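PDB 7NMQ: hemolysin BL lytic component L1 from Bacillus cereus, which probably acts as one of the lytic components of the multi-part enterotoxin hemolysin BL, an alpha-helical pore-forming toxin thought to act on host-cell membranes. Local coordinates for residues V23-A28 with Y292-V297; L61-N65 with K141-N145; Y68-A73 with M134-F138. All coordinates share one frame; numbering follows the deposited sequence. Where two conformers were deposited one is given.

Contact 1 (V23-A28 with Y292-V297); sequences VMDLYA and YLYQTV
Met24 and Tyr27 of helix 10-33 reach across to Leu293, Thr296 and Val297 of helix 275-325, an example of antiparallel helices joined by apolar side chains. The methionine is bent at both chi2 and chi3, which brings Met24 CE between two branched residues, 3.5 Å from Leu293 CD2 and equally close to Val297 CG2. Its sulfur meanwhile lies against Thr296 CG2. Leu293 CD2 also touches Tyr27 CB at 3.6 Å and so links the two residues from helix 10-33. Farther out, the ring planes of Tyr27 and Tyr292 lie within 29° of each other, but the rings are displaced and share little face; Tyr27 CZ rests against Tyr292 CB instead.

Thr296 OG1 sits in the plane of the Tyr27 ring at its edge. Thr296 OG1 donates to Tyr292 O at 2.8 Å, from above the carbonyl plane, which helps hold it there; Thr296 N approaches the same oxygen from the opposite face. The Tyr27 hydroxyl bonds to Lys188, which also makes a cation-pi contact with Tyr292. Helix 173-200 thus borders the tyrosine side, while Trp69 of helix 45-103 packs on Met24 and Leu142 of helix 107-154 on Val297.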
# COMPACT_ATOMS: atom_id res chain seq x y z
N VAL A 23 3.69 -2.52 -0.40
CA VAL A 23 3.60 -3.73 0.45
C VAL A 23 2.63 -4.72 -0.20
O VAL A 23 2.95 -5.93 -0.28
CB VAL A 23 3.19 -3.37 1.87
CG1 VAL A 23 2.77 -4.59 2.65
CG2 VAL A 23 4.29 -2.54 2.54
N MET A 24 1.48 -4.27 -0.69
CA MET A 24 0.52 -5.17 -1.36
C MET A 24 1.15 -5.76 -2.60
O MET A 24 0.94 -6.98 -2.86
CB MET A 24 -0.74 -4.45 -1.81
CG MET A 24 -1.59 -4.07 -0.69
SD MET A 24 -2.32 -5.41 0.22
CE MET A 24 -3.31 -6.25 -1.01
N ASP A 25 1.88 -4.96 -3.38
CA ASP A 25 2.52 -5.51 -4.61
C ASP A 25 3.46 -6.66 -4.22
O ASP A 25 3.46 -7.68 -4.90
CB ASP A 25 3.29 -4.44 -5.37
CG ASP A 25 2.45 -3.53 -6.26
OD1 ASP A 25 1.26 -3.82 -6.49
OD2 ASP A 25 3.03 -2.53 -6.73
N LEU A 26 4.29 -6.46 -3.20
CA LEU A 26 5.27 -7.49 -2.75
C LEU A 26 4.52 -8.77 -2.37
O LEU A 26 4.85 -9.85 -2.88
CB LEU A 26 6.09 -7.01 -1.56
CG LEU A 26 7.26 -6.07 -1.86
CD1 LEU A 26 8.46 -6.46 -1.01
CD2 LEU A 26 7.61 -6.09 -3.32
N TYR A 27 3.55 -8.66 -1.48
CA TYR A 27 2.82 -9.83 -0.98
C TYR A 27 2.12 -10.49 -2.16
O TYR A 27 2.18 -11.74 -2.30
CB TYR A 27 1.76 -9.43 0.05
CG TYR A 27 2.30 -9.03 1.39
CD1 TYR A 27 3.45 -9.60 1.91
CD2 TYR A 27 1.62 -8.10 2.17
CE1 TYR A 27 3.95 -9.20 3.15
CE2 TYR A 27 2.11 -7.71 3.41
CZ TYR A 27 3.26 -8.27 3.92
OH TYR A 27 3.71 -7.87 5.15
N ALA A 28 1.46 -9.74 -3.05
CA ALA A 28 0.73 -10.36 -4.17
C ALA A 28 1.71 -11.13 -5.06
O ALA A 28 1.43 -12.27 -5.50
CB ALA A 28 -0.01 -9.31 -4.94
N TYR A 292 -1.21 -10.86 6.62
CA TYR A 292 -0.61 -9.53 6.35
C TYR A 292 -1.37 -8.85 5.20
O TYR A 292 -1.53 -7.60 5.21
CB TYR A 292 0.88 -9.67 6.07
CG TYR A 292 1.70 -10.17 7.23
CD1 TYR A 292 1.32 -9.98 8.55
CD2 TYR A 292 2.94 -10.71 7.00
CE1 TYR A 292 2.09 -10.44 9.61
CE2 TYR A 292 3.72 -11.18 8.05
CZ TYR A 292 3.32 -11.02 9.37
OH TYR A 292 4.14 -11.54 10.36
N LEU A 293 -1.80 -9.60 4.19
CA LEU A 293 -2.55 -9.04 3.04
C LEU A 293 -3.83 -8.37 3.55
O LEU A 293 -4.06 -7.20 3.15
CB LEU A 293 -2.88 -10.11 2.00
CG LEU A 293 -1.80 -10.40 0.97
CD1 LEU A 293 -2.04 -11.75 0.29
CD2 LEU A 293 -1.79 -9.30 -0.09
N TYR A 294 -4.67 -9.04 4.33
CA TYR A 294 -5.94 -8.37 4.68
C TYR A 294 -5.61 -7.20 5.63
O TYR A 294 -6.32 -6.17 5.57
CB TYR A 294 -7.02 -9.33 5.18
CG TYR A 294 -6.91 -9.82 6.59
CD1 TYR A 294 -7.20 -9.00 7.66
CD2 TYR A 294 -6.64 -11.16 6.88
CE1 TYR A 294 -7.12 -9.47 8.97
CE2 TYR A 294 -6.58 -11.63 8.19
CZ TYR A 294 -6.81 -10.78 9.25
OH TYR A 294 -6.76 -11.26 10.53
N GLN A 295 -4.57 -7.30 6.45
CA GLN A 295 -4.18 -6.21 7.38
C GLN A 295 -3.76 -4.98 6.59
O GLN A 295 -4.08 -3.84 6.99
CB GLN A 295 -3.07 -6.62 8.32
CG GLN A 295 -3.47 -7.75 9.25
CD GLN A 295 -2.24 -8.35 9.91
OE1 GLN A 295 -1.09 -7.90 9.76
NE2 GLN A 295 -2.49 -9.35 10.69
N THR A 296 -3.03 -5.19 5.50
CA THR A 296 -2.52 -4.09 4.66
C THR A 296 -3.68 -3.45 3.92
O THR A 296 -3.71 -2.19 3.80
CB THR A 296 -1.42 -4.58 3.71
OG1 THR A 296 -0.39 -5.18 4.47
CG2 THR A 296 -0.86 -3.41 2.95
N VAL A 297 -4.64 -4.21 3.42
CA VAL A 297 -5.83 -3.59 2.79
C VAL A 297 -6.57 -2.77 3.85
O VAL A 297 -7.09 -1.69 3.51
CB VAL A 297 -6.75 -4.63 2.12
CG1 VAL A 297 -8.10 -4.02 1.72
CG2 VAL A 297 -6.05 -5.21 0.93

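Contact 2 (L61-N65 with K141-N145); sequences LSRIN and KLYQN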
# COMPACT_ATOMS: atom_id res chain seq x y z
N LEU A 61 -7.08 -19.94 -4.84
CA LEU A 61 -7.84 -18.69 -4.60
C LEU A 61 -6.90 -17.59 -4.11
O LEU A 61 -7.12 -16.43 -4.46
CB LEU A 61 -8.94 -18.96 -3.59
CG LEU A 61 -9.90 -17.80 -3.37
CD1 LEU A 61 -10.58 -17.39 -4.66
CD2 LEU A 61 -10.93 -18.24 -2.35
N SER A 62 -5.84 -17.91 -3.38
CA SER A 62 -4.88 -16.89 -2.93
C SER A 62 -4.33 -16.22 -4.20
O SER A 62 -4.07 -15.00 -4.19
CB SER A 62 -3.75 -17.45 -2.12
OG SER A 62 -4.21 -18.13 -0.96
N ARG A 63 -4.02 -17.04 -5.23
CA ARG A 63 -3.37 -16.46 -6.43
C ARG A 63 -4.38 -15.63 -7.21
O ARG A 63 -4.01 -14.54 -7.76
CB ARG A 63 -2.67 -17.52 -7.27
CG ARG A 63 -1.55 -18.24 -6.53
CD ARG A 63 -0.67 -19.11 -7.40
NE ARG A 63 -1.34 -20.30 -7.81
CZ ARG A 63 -1.40 -21.47 -7.15
NH1 ARG A 63 -0.71 -21.72 -6.05
NH2 ARG A 63 -2.08 -22.44 -7.70
N ILE A 64 -5.63 -16.04 -7.23
CA ILE A 64 -6.72 -15.21 -7.83
C ILE A 64 -6.80 -13.89 -7.06
O ILE A 64 -6.91 -12.83 -7.72
CB ILE A 64 -8.04 -15.98 -7.78
CG1 ILE A 64 -8.01 -17.07 -8.85
CG2 ILE A 64 -9.26 -15.09 -7.91
CD1 ILE A 64 -9.12 -17.99 -8.76
N ASN A 65 -6.78 -13.93 -5.74
CA ASN A 65 -6.90 -12.66 -4.97
C ASN A 65 -5.70 -11.77 -5.25
O ASN A 65 -5.83 -10.52 -5.29
CB ASN A 65 -7.04 -12.95 -3.48
CG ASN A 65 -8.38 -13.49 -3.09
OD1 ASN A 65 -9.34 -13.40 -3.84
ND2 ASN A 65 -8.41 -14.10 -1.92
N LYS A 141 -12.94 -10.90 1.06
CA LYS A 141 -12.43 -12.09 0.32
C LYS A 141 -11.06 -12.49 0.85
O LYS A 141 -10.83 -13.70 1.04
CB LYS A 141 -12.36 -11.80 -1.18
CG LYS A 141 -13.69 -11.56 -1.86
CD LYS A 141 -14.71 -12.65 -1.78
CE LYS A 141 -16.03 -12.29 -2.45
NZ LYS A 141 -16.04 -12.57 -3.92
N LEU A 142 -10.21 -11.53 1.19
CA LEU A 142 -8.87 -11.85 1.73
C LEU A 142 -9.02 -12.50 3.09
O LEU A 142 -8.28 -13.45 3.41
CB LEU A 142 -8.02 -10.59 1.82
CG LEU A 142 -7.61 -9.98 0.49
CD1 LEU A 142 -6.98 -8.62 0.71
CD2 LEU A 142 -6.63 -10.86 -0.29
N TYR A 143 -9.92 -11.98 3.92
CA TYR A 143 -10.14 -12.56 5.26
C TYR A 143 -10.69 -13.98 5.15
O TYR A 143 -10.24 -14.84 5.93
CB TYR A 143 -11.09 -11.66 6.05
CG TYR A 143 -11.37 -12.09 7.47
CD1 TYR A 143 -10.34 -12.31 8.37
CD2 TYR A 143 -12.67 -12.23 7.93
CE1 TYR A 143 -10.60 -12.67 9.68
CE2 TYR A 143 -12.94 -12.54 9.25
CZ TYR A 143 -11.90 -12.74 10.15
OH TYR A 143 -12.16 -13.02 11.48
N GLN A 144 -11.60 -14.23 4.22
CA GLN A 144 -12.18 -15.59 4.05
C GLN A 144 -11.07 -16.55 3.62
O GLN A 144 -10.94 -17.63 4.20
CB GLN A 144 -13.27 -15.55 3.00
CG GLN A 144 -14.54 -14.95 3.56
CD GLN A 144 -15.03 -15.77 4.74
OE1 GLN A 144 -15.09 -16.99 4.69
NE2 GLN A 144 -15.36 -15.10 5.83
N ASN A 145 -10.24 -16.13 2.67
CA ASN A 145 -9.18 -17.04 2.17
C ASN A 145 -8.16 -17.27 3.28
O ASN A 145 -7.71 -18.41 3.51
CB ASN A 145 -8.52 -16.44 0.93
CG ASN A 145 -7.52 -17.38 0.29
OD1 ASN A 145 -7.78 -18.56 0.06
ND2 ASN A 145 -6.35 -16.88 0.05
O HOH W 1 -11.30 -15.42 -0.91
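Helices 45-103 and 107-154 run antiparallel where 61-65 faces 141-145, their short axes 160° apart in direction and 10.4 Å apart at closest approach. The backbones come nearest at Ser62 and Asn145, whose CA atoms are 6.7 Å apart, and one turn along Asn65 lies opposite Leu142. Between the helices at this spacing lie chiefly the side chains of Asn65 and Asn145.

The two asparagines lie side by side, pointing opposite ways, with their amide planes almost perpendicular, 85° apart. Asn145 extends from its backbone with CG anti to N (chi1 -175°), which carries its amide toward Ser62 and alongside Leu61. Asn65 takes the other course, its CG beside the backbone N, and its ND2 lies 3.7 Å from Asn145 CB. Asn65 CB meets Leu142 CD2 at 3.8 Å. Asn65 ND2 is also joined to the opposite backbone by a water, which donates to Lys141 O at 2.6 Å and accepts a weak bond from Asn65 ND2 at 3.3 Å. Ser62 OG has a hydrogen bond within its own helix, to Asn58 O.

Leu290 of helix 275-325 touches both Ser62 and Asn145, bringing a third helix against their side of the pair. The example illustrates how a buried helix interface may be polar at its centre: the amides contribute packing surface as well as polar groups, and a water, held weakly on the Asn65 side, bridges a side chain of one helix to a main-chain carbonyl of the other.

Contact 3 (Y68-A73 with M134-F138); sequences YWLDTA and MLQDF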
# COMPACT_ATOMS: atom_id res chain seq x y z
N TYR A 68 -6.22 -10.12 -8.45
CA TYR A 68 -7.29 -9.11 -8.33
C TYR A 68 -6.65 -7.83 -7.79
O TYR A 68 -6.98 -6.74 -8.28
CB TYR A 68 -8.38 -9.53 -7.36
CG TYR A 68 -9.54 -8.57 -7.31
CD1 TYR A 68 -10.56 -8.66 -8.22
CD2 TYR A 68 -9.58 -7.56 -6.35
CE1 TYR A 68 -11.62 -7.76 -8.18
CE2 TYR A 68 -10.66 -6.68 -6.27
CZ TYR A 68 -11.67 -6.78 -7.20
OH TYR A 68 -12.73 -5.93 -7.15
N TRP A 69 -5.80 -7.94 -6.78
CA TRP A 69 -5.05 -6.74 -6.28
C TRP A 69 -4.37 -6.09 -7.48
O TRP A 69 -4.51 -4.86 -7.69
CB TRP A 69 -4.05 -7.07 -5.16
CG TRP A 69 -3.05 -5.97 -5.02
CD1 TRP A 69 -1.76 -5.94 -5.46
CD2 TRP A 69 -3.33 -4.64 -4.53
NE1 TRP A 69 -1.20 -4.70 -5.24
CE2 TRP A 69 -2.15 -3.88 -4.69
CE3 TRP A 69 -4.48 -4.04 -3.99
CZ2 TRP A 69 -2.06 -2.55 -4.27
CZ3 TRP A 69 -4.38 -2.72 -3.61
CH2 TRP A 69 -3.20 -2.00 -3.74
N LEU A 70 -3.56 -6.84 -8.20
CA LEU A 70 -2.66 -6.23 -9.21
C LEU A 70 -3.48 -5.65 -10.36
O LEU A 70 -3.07 -4.59 -10.89
CB LEU A 70 -1.66 -7.26 -9.73
CG LEU A 70 -0.63 -7.80 -8.74
CD1 LEU A 70 0.07 -9.05 -9.30
CD2 LEU A 70 0.38 -6.73 -8.34
N ASP A 71 -4.57 -6.28 -10.76
CA ASP A 71 -5.22 -5.95 -12.03
C ASP A 71 -6.49 -5.12 -11.84
O ASP A 71 -6.89 -4.46 -12.80
CB ASP A 71 -5.54 -7.19 -12.84
CG ASP A 71 -4.32 -8.01 -13.22
OD1 ASP A 71 -3.21 -7.44 -13.28
OD2 ASP A 71 -4.49 -9.20 -13.49
N THR A 72 -7.12 -5.19 -10.67
CA THR A 72 -8.43 -4.54 -10.46
C THR A 72 -8.38 -3.56 -9.28
O THR A 72 -8.71 -2.37 -9.51
CB THR A 72 -9.54 -5.58 -10.32
OG1 THR A 72 -9.48 -6.42 -11.47
CG2 THR A 72 -10.91 -4.95 -10.18
N ALA A 73 -7.99 -3.98 -8.10
CA ALA A 73 -8.05 -3.10 -6.90
C ALA A 73 -7.00 -2.00 -6.99
O ALA A 73 -7.31 -0.80 -6.79
CB ALA A 73 -7.87 -3.89 -5.65
N MET A 134 -15.10 -0.99 -2.79
CA MET A 134 -14.38 -2.05 -3.54
C MET A 134 -13.33 -2.69 -2.63
O MET A 134 -13.25 -3.95 -2.56
CB MET A 134 -13.80 -1.48 -4.83
CG MET A 134 -12.99 -2.39 -5.67
SD MET A 134 -11.32 -2.76 -5.03
CE MET A 134 -10.61 -1.14 -5.15
N LEU A 135 -12.59 -1.89 -1.87
CA LEU A 135 -11.55 -2.46 -0.98
C LEU A 135 -12.16 -3.23 0.18
O LEU A 135 -11.54 -4.24 0.60
CB LEU A 135 -10.60 -1.39 -0.47
CG LEU A 135 -9.69 -0.80 -1.52
CD1 LEU A 135 -8.91 0.34 -0.90
CD2 LEU A 135 -8.76 -1.85 -2.11
N GLN A 136 -13.28 -2.78 0.71
CA GLN A 136 -13.93 -3.49 1.83
C GLN A 136 -14.38 -4.85 1.32
O GLN A 136 -14.13 -5.83 2.06
CB GLN A 136 -15.08 -2.67 2.41
CG GLN A 136 -15.56 -3.28 3.72
CD GLN A 136 -14.40 -3.44 4.67
OE1 GLN A 136 -14.02 -4.55 5.08
NE2 GLN A 136 -13.82 -2.32 5.06
N ASP A 137 -14.96 -4.92 0.12
CA ASP A 137 -15.40 -6.20 -0.49
C ASP A 137 -14.16 -7.12 -0.61
O ASP A 137 -14.22 -8.32 -0.28
CB ASP A 137 -16.09 -6.01 -1.84
CG ASP A 137 -17.44 -5.31 -1.80
OD1 ASP A 137 -18.08 -5.29 -0.72
OD2 ASP A 137 -17.86 -4.82 -2.86
N PHE A 138 -13.06 -6.57 -1.09
CA PHE A 138 -11.84 -7.34 -1.33
C PHE A 138 -11.28 -7.79 0.00
O PHE A 138 -10.84 -8.95 0.15
CB PHE A 138 -10.85 -6.48 -2.08
CG PHE A 138 -9.58 -7.19 -2.45
CD1 PHE A 138 -9.59 -8.48 -2.98
CD2 PHE A 138 -8.38 -6.54 -2.33
CE1 PHE A 138 -8.39 -9.12 -3.30
CE2 PHE A 138 -7.19 -7.14 -2.71
CZ PHE A 138 -7.22 -8.42 -3.23
O HOH W 2 -13.78 -5.71 -4.59
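Tyr68 O receives two backbone hydrogen bonds, from Thr72 N and Ala73 N, both 2.9 Å long and arriving from opposite faces of its carbonyl plane. The second belongs to a wider pi-type turn in helix 45-103, a local departure from regular alpha-helical geometry. Ala73, at the end of that turn, points its CB toward helix 107-154 and meets Met134 SD at 3.7 Å; Leu135 and Phe138 lie a little farther from the same methyl.

Two aromatic rings, Tyr68 and Phe138, form the next part of the contact. Their side chains run antiparallel alongside one another, each with CG anti to its backbone N. Tyr68 CD2 lies over one face of the Phe138 ring, nearer its outer atoms, and is 3.5 Å from Phe138 CD1. The rings are inclined at 43°, with centroids 4.9 Å apart. Met134 SD lies at the edge of the Tyr68 ring, 5.4 Å from its centroid, in a Met-aromatic contact. The far end of Phe138 reaches Trp69, where CZ packs on Trp69 CB at 3.9 Å and CE2 lies near the indole plane at its edge.

A water 2.8 Å from Tyr68 OH donates to Met134 O, spanning the helices beside the methionine. Trp69 NE1 turns to a different partner, Asp25 of helix 10-33. Aromatic rings, methionine and alanine interlocking between long antiparallel helices pack the inner side of a helical bundle, with Tyr68 and Met134 toward its surface, consistent with the elongated body of ClyA-like toxins.

How the contacts relate
The three contacts form a compact cluster in the long helical bundle, each centre about 11 Å from the other two. Contacts 2 and 3 are successive levels of one antiparallel pair, helices 45-103 and 107-154, which follow each other in the chain; Asn65 O approaches Phe138 CZ between them. Contact 1 joins the earlier helix 10-33 to the much later helix 275-325, enclosing both other contacts in sequence. It meets contact 3 where Val297 packs on the backbone of Leu135, and contact 2 where Tyr294 packs on Leu142 and Tyr143. Three successive helices and the much later helix 275-325 are thereby tied together near the middle of the toxin's elongated body.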